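Local coordinates for p-47 protein (Clostridium botulinum E1 str. 'BoNT E Beluga', PDB 5WIX) that is of unknown function but has a tubular lipid-binding (TULIP) fold resembling bactericidal/permeability-increasing protein, and may likewise bind a lipid or other hydrophobic molecule, at residues M185-F190 with N404-W409; H119-K124 with L176-N181; I25-S30 with C206-V211; G235-E240 with G425-G430. All coordinates share one frame; numbering follows the deposited sequence.

Contact 1 of 4, residues M185-F190 with N404-W409; sequences MNPKQF and NDIVNW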
loop_
_atom_site.group_PDB
_atom_site.type_symbol
_atom_site.label_atom_id
_atom_site.label_comp_id
_atom_site.label_asym_id
_atom_site.label_seq_id
_atom_site.Cartn_x
_atom_site.Cartn_y
_atom_site.Cartn_z
ATOM N N MET A 185 -3.922 1.251 -9.295
ATOM C CA MET A 185 -3.892 1.618 -7.886
ATOM C C MET A 185 -5.165 2.320 -7.452
ATOM O O MET A 185 -5.401 2.488 -6.256
ATOM C CB MET A 185 -2.706 2.531 -7.578
ATOM C CG MET A 185 -1.466 1.826 -7.095
ATOM S SD MET A 185 -0.188 3.028 -6.678
ATOM C CE MET A 185 -0.623 3.408 -4.983
ATOM N N ASN A 186 -5.969 2.749 -8.420
ATOM C CA ASN A 186 -7.177 3.502 -8.104
ATOM C C ASN A 186 -8.148 2.681 -7.267
ATOM O O ASN A 186 -8.492 1.558 -7.626
ATOM C CB ASN A 186 -7.858 3.988 -9.381
ATOM C CG ASN A 186 -7.058 5.063 -10.092
ATOM O OD1 ASN A 186 -6.340 5.842 -9.454
ATOM N ND2 ASN A 186 -7.168 5.106 -11.422
ATOM N N PRO A 187 -8.561 3.237 -6.119
ATOM C CA PRO A 187 -9.475 2.605 -5.159
ATOM C C PRO A 187 -10.943 2.798 -5.484
ATOM O O PRO A 187 -11.327 3.895 -5.884
ATOM C CB PRO A 187 -9.145 3.318 -3.854
ATOM C CG PRO A 187 -8.650 4.654 -4.271
ATOM C CD PRO A 187 -7.954 4.468 -5.575
ATOM N N LYS A 188 -11.752 1.758 -5.287
ATOM C CA LYS A 188 -13.205 1.868 -5.442
ATOM C C LYS A 188 -13.865 2.008 -4.079
ATOM O O LYS A 188 -14.605 2.956 -3.824
ATOM C CB LYS A 188 -13.776 0.653 -6.174
ATOM N N GLN A 189 -13.599 1.040 -3.214
ATOM C CA GLN A 189 -14.044 1.126 -1.840
ATOM C C GLN A 189 -12.832 1.220 -0.929
ATOM O O GLN A 189 -11.760 0.730 -1.277
ATOM C CB GLN A 189 -14.918 -0.069 -1.487
ATOM C CG GLN A 189 -16.285 0.008 -2.111
ATOM C CD GLN A 189 -16.771 -1.333 -2.579
ATOM O OE1 GLN A 189 -15.979 -2.186 -2.992
ATOM N NE2 GLN A 189 -18.081 -1.533 -2.526
ATOM N N PHE A 190 -13.011 1.856 0.229
ATOM C CA PHE A 190 -11.909 2.144 1.148
ATOM C C PHE A 190 -12.414 2.752 2.469
ATOM O O PHE A 190 -13.426 3.455 2.477
ATOM C CB PHE A 190 -10.917 3.096 0.486
ATOM C CG PHE A 190 -11.539 4.377 0.025
ATOM C CD1 PHE A 190 -11.599 5.473 0.863
ATOM C CD2 PHE A 190 -12.071 4.484 -1.246
ATOM C CE1 PHE A 190 -12.181 6.654 0.447
ATOM C CE2 PHE A 190 -12.653 5.665 -1.672
ATOM C CZ PHE A 190 -12.711 6.750 -0.823
ATOM N N ASN A 404 3.318 8.409 -3.497
ATOM C CA ASN A 404 2.616 9.690 -3.548
ATOM C C ASN A 404 1.357 9.721 -4.436
ATOM O O ASN A 404 0.701 10.757 -4.549
ATOM C CB ASN A 404 3.577 10.782 -4.019
ATOM C CG ASN A 404 4.526 11.238 -2.926
ATOM O OD1 ASN A 404 4.134 11.360 -1.766
ATOM N ND2 ASN A 404 5.779 11.499 -3.290
ATOM N N ASP A 405 1.006 8.594 -5.043
ATOM C CA ASP A 405 -0.004 8.581 -6.109
ATOM C C ASP A 405 -1.424 8.695 -5.578
ATOM O O ASP A 405 -2.189 9.578 -5.981
ATOM C CB ASP A 405 0.137 7.305 -6.954
ATOM C CG ASP A 405 -0.705 7.336 -8.227
ATOM O OD1 ASP A 405 -0.351 8.091 -9.159
ATOM O OD2 ASP A 405 -1.699 6.585 -8.308
ATOM N N ILE A 406 -1.777 7.797 -4.674
ATOM C CA ILE A 406 -3.137 7.790 -4.154
ATOM C C ILE A 406 -3.295 8.596 -2.844
ATOM O O ILE A 406 -3.989 9.623 -2.823
ATOM C CB ILE A 406 -3.615 6.357 -3.953
ATOM C CG1 ILE A 406 -3.456 5.606 -5.264
ATOM C CG2 ILE A 406 -5.057 6.353 -3.545
ATOM C CD1 ILE A 406 -4.195 6.264 -6.396
ATOM N N VAL A 407 -2.649 8.156 -1.766
ATOM C CA VAL A 407 -2.796 8.869 -0.505
ATOM C C VAL A 407 -1.594 9.728 -0.174
ATOM O O VAL A 407 -0.479 9.224 -0.036
ATOM C CB VAL A 407 -3.036 7.921 0.676
ATOM C CG1 VAL A 407 -3.093 8.710 1.948
ATOM C CG2 VAL A 407 -4.328 7.148 0.494
ATOM N N ASN A 408 -1.842 11.030 -0.056
ATOM C CA ASN A 408 -0.871 11.967 0.493
ATOM C C ASN A 408 -1.345 12.395 1.855
ATOM O O ASN A 408 -2.352 13.091 1.977
ATOM C CB ASN A 408 -0.701 13.195 -0.403
ATOM C CG ASN A 408 -0.398 12.834 -1.831
ATOM O OD1 ASN A 408 0.736 12.500 -2.171
ATOM N ND2 ASN A 408 -1.413 12.899 -2.682
ATOM N N TRP A 409 -0.635 11.973 2.888
ATOM C CA TRP A 409 -1.031 12.329 4.246
ATOM C C TRP A 409 -0.772 13.799 4.532
ATOM O O TRP A 409 0.333 14.303 4.298
ATOM C CB TRP A 409 -0.295 11.470 5.264
ATOM C CG TRP A 409 -0.606 10.034 5.139
ATOM C CD1 TRP A 409 0.157 9.080 4.530
ATOM C CD2 TRP A 409 -1.774 9.366 5.626
ATOM N NE1 TRP A 409 -0.461 7.858 4.615
ATOM C CE2 TRP A 409 -1.646 8.004 5.281
ATOM C CE3 TRP A 409 -2.908 9.780 6.336
ATOM C CZ2 TRP A 409 -2.610 7.058 5.614
ATOM C CZ3 TRP A 409 -3.867 8.841 6.659
ATOM C CH2 TRP A 409 -3.713 7.495 6.302
#

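Contact 2 of 4, residues H119-K124 with L176-N181; sequences HIKELK and LNVTSN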
loop_
_atom_site.group_PDB
_atom_site.type_symbol
_atom_site.label_atom_id
_atom_site.label_comp_id
_atom_site.label_asym_id
_atom_site.label_seq_id
_atom_site.Cartn_x
_atom_site.Cartn_y
_atom_site.Cartn_z
ATOM N N HIS A 119 -13.132 14.129 -7.868
ATOM C CA HIS A 119 -12.469 12.830 -7.963
ATOM C C HIS A 119 -11.379 12.660 -6.904
ATOM O O HIS A 119 -10.832 11.568 -6.719
ATOM C CB HIS A 119 -11.889 12.635 -9.359
ATOM C CG HIS A 119 -12.870 12.067 -10.332
ATOM N ND1 HIS A 119 -14.118 11.625 -9.946
ATOM C CD2 HIS A 119 -12.793 11.869 -11.670
ATOM C CE1 HIS A 119 -14.767 11.175 -11.006
ATOM N NE2 HIS A 119 -13.989 11.314 -12.063
ATOM N N ILE A 120 -11.074 13.749 -6.208
ATOM C CA ILE A 120 -10.213 13.699 -5.036
ATOM C C ILE A 120 -11.076 13.716 -3.780
ATOM O O ILE A 120 -11.693 14.732 -3.466
ATOM C CB ILE A 120 -9.214 14.878 -5.013
ATOM C CG1 ILE A 120 -8.110 14.642 -6.044
ATOM C CG2 ILE A 120 -8.614 15.076 -3.611
ATOM C CD1 ILE A 120 -7.026 15.707 -6.051
ATOM N N LYS A 121 -11.134 12.588 -3.075
ATOM C CA LYS A 121 -11.885 12.517 -1.821
ATOM C C LYS A 121 -10.966 12.910 -0.664
ATOM O O LYS A 121 -9.768 12.626 -0.684
ATOM C CB LYS A 121 -12.482 11.122 -1.615
ATOM C CG LYS A 121 -13.171 10.533 -2.860
ATOM C CD LYS A 121 -14.232 11.469 -3.453
ATOM C CE LYS A 121 -15.051 10.794 -4.554
ATOM N NZ LYS A 121 -15.946 9.714 -4.043
ATOM N N GLU A 122 -11.530 13.575 0.339
ATOM C CA GLU A 122 -10.729 14.268 1.350
ATOM C C GLU A 122 -11.070 13.844 2.787
ATOM O O GLU A 122 -12.237 13.815 3.178
ATOM C CB GLU A 122 -10.915 15.777 1.179
ATOM C CG GLU A 122 -10.135 16.623 2.149
ATOM C CD GLU A 122 -10.232 18.101 1.828
ATOM O OE1 GLU A 122 -10.293 18.448 0.626
ATOM O OE2 GLU A 122 -10.258 18.916 2.776
ATOM N N LEU A 123 -10.051 13.514 3.573
ATOM C CA LEU A 123 -10.289 12.987 4.914
ATOM C C LEU A 123 -10.219 14.086 5.976
ATOM O O LEU A 123 -9.167 14.689 6.206
ATOM C CB LEU A 123 -9.295 11.870 5.238
ATOM C CG LEU A 123 -9.534 11.211 6.595
ATOM C CD1 LEU A 123 -10.974 10.754 6.727
ATOM C CD2 LEU A 123 -8.596 10.047 6.820
ATOM N N LYS A 124 -11.355 14.340 6.620
ATOM C CA LYS A 124 -11.466 15.414 7.600
ATOM C C LYS A 124 -12.140 14.892 8.859
ATOM O O LYS A 124 -12.576 13.739 8.890
ATOM C CB LYS A 124 -12.251 16.598 7.016
ATOM C CG LYS A 124 -11.649 17.172 5.732
ATOM C CD LYS A 124 -12.073 18.622 5.469
ATOM C CE LYS A 124 -13.546 18.739 5.089
ATOM N NZ LYS A 124 -13.995 20.164 5.005
ATOM N N LEU A 176 -7.002 11.819 -0.734
ATOM C CA LEU A 176 -7.099 10.544 -1.408
ATOM C C LEU A 176 -7.580 10.750 -2.841
ATOM O O LEU A 176 -8.626 11.362 -3.075
ATOM C CB LEU A 176 -8.028 9.604 -0.662
ATOM C CG LEU A 176 -7.995 8.193 -1.243
ATOM C CD1 LEU A 176 -8.202 7.145 -0.163
ATOM C CD2 LEU A 176 -9.014 8.046 -2.368
ATOM N N ASN A 177 -6.805 10.219 -3.786
ATOM C CA ASN A 177 -6.997 10.460 -5.209
ATOM C C ASN A 177 -7.542 9.235 -5.939
ATOM O O ASN A 177 -6.783 8.324 -6.267
ATOM C CB ASN A 177 -5.656 10.880 -5.829
ATOM C CG ASN A 177 -5.810 11.718 -7.081
ATOM O OD1 ASN A 177 -6.833 11.673 -7.763
ATOM N ND2 ASN A 177 -4.776 12.487 -7.396
ATOM N N VAL A 178 -8.848 9.187 -6.184
ATOM C CA VAL A 178 -9.340 8.241 -7.182
ATOM C C VAL A 178 -9.040 8.882 -8.528
ATOM O O VAL A 178 -8.881 10.100 -8.607
ATOM C CB VAL A 178 -10.848 7.932 -7.063
ATOM C CG1 VAL A 178 -11.216 6.729 -7.958
ATOM C CG2 VAL A 178 -11.237 7.677 -5.613
ATOM N N THR A 179 -8.952 8.074 -9.576
ATOM C CA THR A 179 -8.647 8.568 -10.918
ATOM C C THR A 179 -7.287 9.283 -10.957
ATOM O O THR A 179 -7.184 10.455 -11.333
ATOM C CB THR A 179 -9.765 9.510 -11.457
ATOM O OG1 THR A 179 -9.752 10.753 -10.743
ATOM C CG2 THR A 179 -11.140 8.853 -11.314
ATOM N N SER A 180 -6.250 8.551 -10.556
ATOM C CA SER A 180 -4.865 8.991 -10.696
ATOM C C SER A 180 -4.270 8.470 -12.008
ATOM O O SER A 180 -4.880 7.645 -12.692
ATOM C CB SER A 180 -4.035 8.497 -9.519
ATOM O OG SER A 180 -3.975 7.080 -9.529
ATOM N N ASN A 181 -3.078 8.937 -12.358
ATOM C CA ASN A 181 -2.464 8.504 -13.606
ATOM C C ASN A 181 -2.103 7.021 -13.575
ATOM O O ASN A 181 -1.949 6.392 -14.628
ATOM C CB ASN A 181 -1.222 9.340 -13.920
ATOM C CG ASN A 181 -1.564 10.750 -14.364
ATOM O OD1 ASN A 181 -1.738 11.012 -15.555
ATOM N ND2 ASN A 181 -1.655 11.666 -13.411
#

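Contact 3 of 4, residues I25-S30 with C206-V211; sequences IVYGCS and CILSVV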
loop_
_atom_site.group_PDB
_atom_site.type_symbol
_atom_site.label_atom_id
_atom_site.label_comp_id
_atom_site.label_asym_id
_atom_site.label_seq_id
_atom_site.Cartn_x
_atom_site.Cartn_y
_atom_site.Cartn_z
ATOM N N ILE A 25 -4.749 -2.669 -1.109
ATOM C CA ILE A 25 -3.674 -1.729 -0.860
ATOM C C ILE A 25 -3.966 -1.069 0.472
ATOM O O ILE A 25 -5.092 -0.627 0.712
ATOM C CB ILE A 25 -3.563 -0.665 -1.973
ATOM C CG1 ILE A 25 -3.154 -1.302 -3.290
ATOM C CG2 ILE A 25 -2.551 0.394 -1.592
ATOM C CD1 ILE A 25 -2.857 -0.297 -4.376
ATOM N N VAL A 26 -2.970 -1.029 1.348
ATOM C CA VAL A 26 -3.135 -0.417 2.662
ATOM C C VAL A 26 -2.151 0.737 2.782
ATOM O O VAL A 26 -0.967 0.562 2.470
ATOM C CB VAL A 26 -2.908 -1.448 3.784
ATOM C CG1 VAL A 26 -3.116 -0.824 5.157
ATOM C CG2 VAL A 26 -3.821 -2.647 3.586
ATOM N N TYR A 27 -2.635 1.914 3.191
ATOM C CA TYR A 27 -1.758 3.067 3.470
ATOM C C TYR A 27 -1.680 3.357 4.964
ATOM O O TYR A 27 -2.638 3.089 5.687
ATOM C CB TYR A 27 -2.243 4.317 2.743
ATOM C CG TYR A 27 -2.590 4.065 1.302
ATOM C CD1 TYR A 27 -1.647 4.224 0.297
ATOM C CD2 TYR A 27 -3.855 3.657 0.957
ATOM C CE1 TYR A 27 -1.955 3.991 -1.027
ATOM C CE2 TYR A 27 -4.191 3.416 -0.341
ATOM C CZ TYR A 27 -3.241 3.585 -1.350
ATOM O OH TYR A 27 -3.588 3.338 -2.669
ATOM N N GLY A 28 -0.562 3.929 5.414
ATOM C CA GLY A 28 -0.381 4.220 6.829
ATOM C C GLY A 28 0.528 5.395 7.164
ATOM O O GLY A 28 1.491 5.685 6.443
ATOM N N CYS A 29 0.221 6.077 8.267
ATOM C CA CYS A 29 1.017 7.229 8.713
ATOM C C CYS A 29 1.214 7.322 10.246
ATOM O O CYS A 29 0.325 7.003 11.040
ATOM C CB CYS A 29 0.383 8.532 8.202
ATOM S SG CYS A 29 1.403 10.022 8.467
ATOM N N SER A 30 2.399 7.779 10.636
ATOM C CA SER A 30 2.754 7.974 12.035
ATOM C C SER A 30 1.901 9.064 12.654
ATOM O O SER A 30 1.725 10.134 12.063
ATOM C CB SER A 30 4.241 8.334 12.159
ATOM O OG SER A 30 4.630 8.624 13.494
ATOM N N CYS A 206 -5.234 3.777 6.516
ATOM C CA CYS A 206 -6.372 3.770 5.625
ATOM C C CYS A 206 -6.302 2.577 4.650
ATOM O O CYS A 206 -5.291 2.365 3.981
ATOM C CB CYS A 206 -6.416 5.107 4.891
ATOM S SG CYS A 206 -7.805 5.289 3.820
ATOM N N ILE A 207 -7.377 1.797 4.589
ATOM C CA ILE A 207 -7.386 0.525 3.871
ATOM C C ILE A 207 -8.262 0.562 2.596
ATOM O O ILE A 207 -9.343 1.149 2.624
ATOM C CB ILE A 207 -7.896 -0.608 4.797
ATOM C CG1 ILE A 207 -7.939 -0.161 6.250
ATOM C CG2 ILE A 207 -6.987 -1.798 4.741
ATOM C CD1 ILE A 207 -8.400 -1.275 7.160
ATOM N N LEU A 208 -7.815 -0.065 1.497
ATOM C CA LEU A 208 -8.617 -0.098 0.263
ATOM C C LEU A 208 -8.662 -1.409 -0.525
ATOM O O LEU A 208 -7.807 -2.297 -0.385
ATOM C CB LEU A 208 -8.141 0.991 -0.730
ATOM C CG LEU A 208 -6.834 0.864 -1.542
ATOM C CD1 LEU A 208 -6.898 -0.165 -2.635
ATOM C CD2 LEU A 208 -6.486 2.174 -2.186
ATOM N N SER A 209 -9.659 -1.450 -1.408
ATOM C CA SER A 209 -9.782 -2.412 -2.486
ATOM C C SER A 209 -9.807 -1.655 -3.810
ATOM O O SER A 209 -10.646 -0.766 -3.994
ATOM C CB SER A 209 -11.051 -3.246 -2.328
ATOM O OG SER A 209 -10.965 -4.033 -1.159
ATOM N N VAL A 210 -8.951 -2.021 -4.759
ATOM C CA VAL A 210 -8.866 -1.260 -6.008
ATOM C C VAL A 210 -9.663 -1.849 -7.176
ATOM O O VAL A 210 -9.481 -3.008 -7.550
ATOM C CB VAL A 210 -7.401 -1.076 -6.452
ATOM C CG1 VAL A 210 -6.630 -0.275 -5.414
ATOM C CG2 VAL A 210 -6.746 -2.429 -6.687
ATOM N N VAL A 211 -10.543 -1.027 -7.747
ATOM C CA VAL A 211 -11.330 -1.388 -8.928
ATOM C C VAL A 211 -12.414 -2.411 -8.599
ATOM O O VAL A 211 -13.604 -2.168 -8.794
ATOM C CB VAL A 211 -10.438 -1.945 -10.052
ATOM C CG1 VAL A 211 -11.281 -2.334 -11.256
ATOM C CG2 VAL A 211 -9.376 -0.927 -10.441
#

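Contact 4 of 4, residues G235-E240 with G425-G430; sequences GLLISE and GFCIQG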
loop_
_atom_site.group_PDB
_atom_site.type_symbol
_atom_site.label_atom_id
_atom_site.label_comp_id
_atom_site.label_asym_id
_atom_site.label_seq_id
_atom_site.Cartn_x
_atom_site.Cartn_y
_atom_site.Cartn_z
ATOM N N GLY A 235 4.014 4.634 5.210
ATOM C CA GLY A 235 4.115 3.315 4.633
ATOM C C GLY A 235 2.966 3.010 3.696
ATOM O O GLY A 235 1.883 3.624 3.760
ATOM N N LEU A 236 3.223 2.037 2.821
ATOM C CA LEU A 236 2.295 1.605 1.777
ATOM C C LEU A 236 2.495 0.112 1.557
ATOM O O LEU A 236 3.619 -0.333 1.307
ATOM C CB LEU A 236 2.540 2.415 0.503
ATOM C CG LEU A 236 1.672 2.394 -0.765
ATOM C CD1 LEU A 236 1.638 3.731 -1.467
ATOM C CD2 LEU A 236 2.212 1.334 -1.727
ATOM N N LEU A 237 1.413 -0.651 1.665
ATOM C CA LEU A 237 1.483 -2.092 1.470
ATOM C C LEU A 237 0.654 -2.590 0.286
ATOM O O LEU A 237 -0.584 -2.517 0.310
ATOM C CB LEU A 237 1.027 -2.823 2.722
ATOM C CG LEU A 237 1.494 -4.277 2.674
ATOM C CD1 LEU A 237 2.944 -4.302 2.202
ATOM C CD2 LEU A 237 1.355 -4.942 4.037
ATOM N N ILE A 238 1.338 -3.117 -0.735
ATOM C CA ILE A 238 0.676 -3.684 -1.922
ATOM C C ILE A 238 0.500 -5.200 -1.797
ATOM O O ILE A 238 1.464 -5.923 -1.484
ATOM C CB ILE A 238 1.471 -3.383 -3.198
ATOM C CG1 ILE A 238 1.391 -1.898 -3.542
ATOM C CG2 ILE A 238 0.944 -4.192 -4.346
ATOM C CD1 ILE A 238 2.628 -1.391 -4.255
ATOM N N SER A 239 -0.731 -5.666 -2.019
ATOM C CA SER A 239 -1.055 -7.095 -1.986
ATOM C C SER A 239 -0.183 -7.879 -2.969
ATOM O O SER A 239 0.317 -7.313 -3.947
ATOM C CB SER A 239 -2.525 -7.318 -2.327
ATOM O OG SER A 239 -2.731 -7.233 -3.738
ATOM N N GLU A 240 -0.027 -9.181 -2.739
ATOM C CA GLU A 240 0.782 -9.995 -3.642
ATOM C C GLU A 240 0.285 -9.915 -5.090
ATOM O O GLU A 240 1.082 -9.702 -6.008
ATOM C CB GLU A 240 0.814 -11.455 -3.195
ATOM C CG GLU A 240 1.130 -12.423 -4.336
ATOM C CD GLU A 240 1.565 -13.798 -3.854
ATOM O OE1 GLU A 240 0.888 -14.791 -4.187
ATOM O OE2 GLU A 240 2.598 -13.892 -3.161
ATOM N N GLY A 425 3.920 -9.506 0.563
ATOM C CA GLY A 425 3.333 -8.251 0.165
ATOM C C GLY A 425 4.456 -7.380 -0.349
ATOM O O GLY A 425 5.643 -7.710 -0.192
ATOM N N PHE A 426 4.099 -6.265 -0.969
ATOM C CA PHE A 426 5.112 -5.388 -1.544
ATOM C C PHE A 426 4.946 -4.083 -0.828
ATOM O O PHE A 426 3.874 -3.468 -0.908
ATOM C CB PHE A 426 4.947 -5.218 -3.071
ATOM C CG PHE A 426 5.985 -4.313 -3.705
ATOM C CD1 PHE A 426 7.200 -4.822 -4.144
ATOM C CD2 PHE A 426 5.739 -2.953 -3.868
ATOM C CE1 PHE A 426 8.151 -3.988 -4.718
ATOM C CE2 PHE A 426 6.690 -2.120 -4.455
ATOM C CZ PHE A 426 7.894 -2.640 -4.876
ATOM N N CYS A 427 5.984 -3.689 -0.097
ATOM C CA CYS A 427 5.880 -2.594 0.849
ATOM C C CYS A 427 6.868 -1.503 0.530
ATOM O O CYS A 427 8.080 -1.752 0.392
ATOM C CB CYS A 427 6.108 -3.087 2.279
ATOM S SG CYS A 427 6.116 -1.760 3.547
ATOM N N ILE A 428 6.340 -0.290 0.426
ATOM C CA ILE A 428 7.157 0.893 0.191
ATOM C C ILE A 428 7.060 1.784 1.436
ATOM O O ILE A 428 5.972 1.916 1.982
ATOM C CB ILE A 428 6.693 1.659 -1.073
ATOM C CG1 ILE A 428 6.753 0.744 -2.290
ATOM C CG2 ILE A 428 7.542 2.882 -1.289
ATOM C CD1 ILE A 428 6.092 1.300 -3.578
ATOM N N GLN A 429 8.182 2.372 1.857
ATOM C CA GLN A 429 8.277 3.193 3.063
ATOM C C GLN A 429 9.065 4.475 2.808
ATOM O O GLN A 429 10.033 4.471 2.046
ATOM C CB GLN A 429 8.960 2.432 4.209
ATOM C CG GLN A 429 8.209 1.232 4.768
ATOM C CD GLN A 429 9.034 0.465 5.789
ATOM O OE1 GLN A 429 10.277 0.592 5.844
ATOM N NE2 GLN A 429 8.353 -0.333 6.615
ATOM N N GLY A 430 8.690 5.561 3.486
ATOM C CA GLY A 430 9.366 6.833 3.277
ATOM C C GLY A 430 9.139 7.884 4.344
ATOM O O GLY A 430 8.411 7.648 5.302
#

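Contact 1 of 4, residues M185-F190 with N404-W409
I406 points its branched side chain at M185, N186 and P187, and most of what these two segments share passes through it. M185 and I406 run past each other in opposite directions. The thioether is extended as far as SD and then bends (chi3 86°), turning its methyl CE back to lie 3.6 Å from I406 CG1. CG2 of I406 stands trans to its own backbone N, since CG1 takes the place beside that N (chi1 -55°). From there it faces the proline ring, with P187 CD and CG both 4.0 Å from I406 CG2. The third approach is polar against apolar: the N186 side chain crosses the isoleucine at about a right angle, and N186 OD1 is 3.8 Å from I406 CD1. D405 makes a looser contact, its side chain crossing that of M185 obliquely with D405 OD2 4.2 Å from M185 SD. The polar ends of the two segments meet at a third residue: N186 OD1 and D405 OD2 both lie within hydrogen-bonding distance of the S180 hydroxyl, which can donate to only one of them at a time. The link between the segments is therefore an apolar wedge, bordered on one side by this shared serine. After P187 the chain turns a corner at K188 and Q189, which form a classic beta bulge opposite S209. Behind the wedge, M185 rests on I25 and I406 on Y27 of strand 25-30, while P187 packs on L176 of strand 174-177 and L208 of strand 203-210, so the contact fills the junction between two sheets.

Contact 2 of 4, residues H119-K124 with L176-N181
The backbone N-H of L176 bonds K121 O at 2.9 Å with an angle of 151° at the hydrogen, the straightest of three backbone bonds joining these segments. They pair as antiparallel strand ends in a curled sheet that probably belongs to one of the two TULIP-like lobes, where strand 174-177 lies between 120-125 and 407-409. The return bond of the pair, K121 N to L176 O at 2.8 Å, is weak, and the same carbonyl also receives a C-H...O contact from I120 CA. Next along, I120 and N177 form a non-hydrogen-bonded pair, with their side chains crossing obliquely on one face of the sheet. K121 and L176 project from the other face, where L176 packs against F190 of strand 187-195. Pairing frays beyond N177: V178 N reaches H119 O at 3.1 Å in another weak bond, and T179, in a left-handed backbone conformation (phi 60°, psi 57°), turns the chain out of the strand. Its side chain nevertheless stays over the histidine. The two side chains cross at about a right angle, and the methyl makes a CH-pi contact, T179 CG2 lying 3.8 Å from the centroid of the H119 ring and displaced toward the rim.

Contact 3 of 4, residues I25-S30 with C206-V211
I25 and Y27 pair with L208 and C206 as hydrogen-bonded antiparallel partners, two backbone bonds each, across strands whose axes come within 4.8 Å and run 166° apart. The bonds are not all alike. Those of the Y27 and C206 pair are both 2.8 Å (Y27 N to C206 O, C206 N to Y27 O), whereas I25 N lies 3.2 Å from L208 O and sits well above the carbonyl plane of L208. Between the two pairs V26 and I207 form the non-hydrogen-bonded pair, their side chains lying side by side and pointing the same way, with V26 CG2 3.5 Å from I207 CG2. On the opposite face I25 runs alongside L208, and its side chain crosses that of V210 at about a right angle. The Y27 ring turns its edge to this neighbouring strand, with C206 O near the ring plane, and also packs on V407 and W409 of strand 407-409. L237 and G235 hydrogen-bond to the far side of strand 25-30, placing it inside a six-stranded antiparallel sheet at the middle of the elongated molecule, consistent with the central sheet that joins the two lobes in bactericidal/permeability-increasing protein.

Contact 4 of 4, residues G235-E240 with G425-G430
The F426 ring receives the end of I238 at its edge: I238 CD1 lies near the ring plane, 3.5 Å from F426 CD2. The two side chains lie side by side and point the same way; with CG trans to the backbone N (chi1 -180°), the phenylalanine extends alongside I238 and brings its CD2 edge to that methyl. F243 of helix 240-252 meets the same phenyl group with its plane only about 15° away, nearly parallel. The other flat group, the Q429 amide, projects from the opposite side of the sheet, where its NE2 is held by two acceptors, I227 O and S229 OG. L236 and I428 share the face of F426, touching loosely through L236 CD2 and I428 CD1 at 4.3 Å, and both reach I403 of helix 399-403. Strands 234-238 and 426-432 are neighbours in the antiparallel central sheet of this TULIP-fold protein, uniting a late C-terminal strand with one from the middle of the chain. Two hydrogen-bonded pairs hold them. I238 N to F426 O (2.6 Å) and F426 N to I238 O (2.7 Å) make one, while L236 and I428 make the other with bonds of 2.9 Å each way, from L236 N to I428 O and from I428 N to L236 O. On the Q429 face, L237 CD1 leans across to the backbone carbonyl of F426 and to C427 CB. Just past the strand, S239 N-caps helix 240-252, its OG accepting a weak bond from L242 N.

Overall arrangement
Contacts 3 and 4 belong to one central sheet, their centres 10 Å apart, with the pairing of strands 25-30 and 234-238 between them, made through V26 O to L237 N (2.8 Å) and G28 N to G235 O (3.0 Å). Contact 1 lies at the junction between this sheet and the curled one that holds contact 2: its centre is 7 Å from those of contacts 2 and 3. The S180 hydroxyl of contact 2 lies between N186 and D405 of contact 1, while K188 and Q189 bond to S209 of contact 3. Contacts 2 and 4 lie farthest apart, with about 19 Å between centres. The set thus runs from the central sheet outward into one lobe.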